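Local coordinates for protein quinone oxidoreductase (Thermus thermophilus, PDB 1IZ0) that probably reduces quinones with electrons from NADPH, a nucleotide it binds, as a medium-chain dehydrogenase/reductase relative of the quinone oxidoreductase type, at residues A[43-48]-A[281-286]. Residues are numbered along the deposited sequence; the frame is centred on the assembly and turned at random.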
loop_
_atom_site.group_PDB
_atom_site.type_symbol
_atom_site.label_atom_id
_atom_site.label_comp_id
_atom_site.label_asym_id
_atom_site.label_seq_id
_atom_site.Cartn_x
_atom_site.Cartn_y
_atom_site.Cartn_z
ATOM N N LEU A 43 -5.452 -12.087 0.536
ATOM C CA LEU A 43 -5.277 -12.916 1.726
ATOM C C LEU A 43 -6.566 -13.051 2.523
ATOM O O LEU A 43 -6.819 -14.083 3.144
ATOM C CB LEU A 43 -4.182 -12.338 2.631
ATOM C CG LEU A 43 -2.767 -12.382 2.048
ATOM C CD1 LEU A 43 -1.778 -11.809 3.052
ATOM C CD2 LEU A 43 -2.405 -13.825 1.704
HETATM N N MSE A 44 -7.382 -12.007 2.508
HETATM C CA MSE A 44 -8.636 -12.033 3.243
HETATM C C MSE A 44 -9.640 -13.001 2.635
HETATM O O MSE A 44 -10.501 -13.521 3.338
HETATM C CB MSE A 44 -9.230 -10.627 3.320
HETATM C CG MSE A 44 -9.128 -10.025 4.705
HETATM SE SE MSE A 44 -9.434 -8.121 4.717
HETATM C CE MSE A 44 -11.273 -8.109 4.087
ATOM N N ARG A 45 -9.537 -13.232 1.328
ATOM C CA ARG A 45 -10.435 -14.169 0.650
ATOM C C ARG A 45 -10.073 -15.593 1.041
ATOM O O ARG A 45 -10.893 -16.507 0.935
ATOM C CB ARG A 45 -10.311 -14.047 -0.871
ATOM C CG ARG A 45 -10.981 -12.847 -1.459
ATOM C CD ARG A 45 -10.828 -12.831 -2.971
ATOM N NE ARG A 45 -11.416 -14.005 -3.617
ATOM C CZ ARG A 45 -11.683 -14.069 -4.917
ATOM N NH1 ARG A 45 -11.411 -13.027 -5.688
ATOM N NH2 ARG A 45 -12.216 -15.166 -5.448
ATOM N N LEU A 46 -8.831 -15.777 1.477
ATOM C CA LEU A 46 -8.350 -17.095 1.872
ATOM C C LEU A 46 -8.376 -17.274 3.382
ATOM O O LEU A 46 -8.089 -18.357 3.889
ATOM C CB LEU A 46 -6.922 -17.310 1.366
ATOM C CG LEU A 46 -6.656 -17.040 -0.116
ATOM C CD1 LEU A 46 -5.210 -17.398 -0.433
ATOM C CD2 LEU A 46 -7.606 -17.856 -0.977
ATOM N N GLY A 47 -8.724 -16.209 4.098
ATOM C CA GLY A 47 -8.762 -16.275 5.546
ATOM C C GLY A 47 -7.351 -16.353 6.097
ATOM O O GLY A 47 -7.122 -16.886 7.187
ATOM N N ALA A 48 -6.401 -15.806 5.342
ATOM C CA ALA A 48 -4.997 -15.825 5.740
ATOM C C ALA A 48 -4.446 -14.445 6.099
ATOM O O ALA A 48 -3.235 -14.241 6.072
ATOM C CB ALA A 48 -4.161 -16.436 4.626
ATOM N N GLU A 281 -15.009 -7.301 -14.486
ATOM C CA GLU A 281 -13.829 -8.166 -14.436
ATOM C C GLU A 281 -13.138 -8.294 -13.077
ATOM O O GLU A 281 -11.931 -8.531 -13.000
ATOM C CB GLU A 281 -12.823 -7.706 -15.497
ATOM C CG GLU A 281 -13.302 -7.981 -16.920
ATOM C CD GLU A 281 -12.448 -7.311 -17.981
ATOM O OE1 GLU A 281 -11.204 -7.433 -17.917
ATOM O OE2 GLU A 281 -13.027 -6.671 -18.889
ATOM N N ALA A 282 -13.912 -8.178 -12.005
ATOM C CA ALA A 282 -13.378 -8.280 -10.650
ATOM C C ALA A 282 -12.444 -9.472 -10.422
ATOM O O ALA A 282 -11.354 -9.314 -9.866
ATOM C CB ALA A 282 -14.526 -8.336 -9.650
ATOM N N GLU A 283 -12.872 -10.667 -10.826
ATOM C CA GLU A 283 -12.045 -11.851 -10.627
ATOM C C GLU A 283 -10.695 -11.671 -11.302
ATOM O O GLU A 283 -9.658 -12.006 -10.734
ATOM C CB GLU A 283 -12.752 -13.105 -11.159
ATOM C CG GLU A 283 -13.887 -13.582 -10.260
ATOM C CD GLU A 283 -13.386 -14.291 -9.002
ATOM O OE1 GLU A 283 -12.369 -13.851 -8.419
ATOM O OE2 GLU A 283 -14.020 -15.285 -8.589
ATOM N N ALA A 284 -10.710 -11.131 -12.513
ATOM C CA ALA A 284 -9.478 -10.893 -13.251
ATOM C C ALA A 284 -8.556 -9.951 -12.464
ATOM O O ALA A 284 -7.349 -10.197 -12.357
ATOM C CB ALA A 284 -9.800 -10.291 -14.621
ATOM N N ALA A 285 -9.125 -8.877 -11.912
ATOM C CA ALA A 285 -8.343 -7.905 -11.145
ATOM C C ALA A 285 -7.662 -8.558 -9.947
ATOM O O ALA A 285 -6.517 -8.244 -9.632
ATOM C CB ALA A 285 -9.233 -6.763 -10.680
ATOM N N PHE A 286 -8.371 -9.459 -9.274
ATOM C CA PHE A 286 -7.813 -10.166 -8.125
ATOM C C PHE A 286 -6.625 -11.031 -8.532
ATOM O O PHE A 286 -5.672 -11.180 -7.764
ATOM C CB PHE A 286 -8.886 -11.034 -7.461
ATOM C CG PHE A 286 -9.572 -10.360 -6.300
ATOM C CD1 PHE A 286 -8.964 -10.318 -5.044
ATOM C CD2 PHE A 286 -10.809 -9.739 -6.468
ATOM C CE1 PHE A 286 -9.578 -9.667 -3.970
ATOM C CE2 PHE A 286 -11.432 -9.088 -5.402
ATOM C CZ PHE A 286 -10.811 -9.053 -4.148
#
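R45, near the end of helix 39-46, reaches across to E283 and F286 on helix 282-288 and illustrates how one arginine can serve an ionic and an aromatic partner at once. From CB, directed at the other helix, the chain runs extended through CG to CD, which rests over the F286 ring in a CH-pi contact, 3.9 Å from the ring centroid. A bend at chi3 (60°) then turns the guanidinium over the ring, with its NH1/NH2 end facing the carboxylate. R45 CZ lies 4.6 Å from the centroid of the F286 ring in a cation-pi contact, yet the group stands nearly upright on the ring, the planes 81° apart, so that R45 NH1 dips edge-first to 3.3 Å from F286 CG. R45 NH1 also forms a salt bridge with E283 OE1 at 3.0 Å, and R45 NH2 reaches the syn lone pair of the same E283 OE1 at 3.3 Å. E283 OE2 turns instead to the backbone N of L13, while R45 NH2 also bonds G11 O, tying G11 and L13 into the junction. Two helices of the GroES-like catalytic domain, far apart in sequence, are therefore joined by a partly buried charge pair: the carboxylate probably balances the charge and fixes the guanidinium's rotation, while the ring supports it from one face.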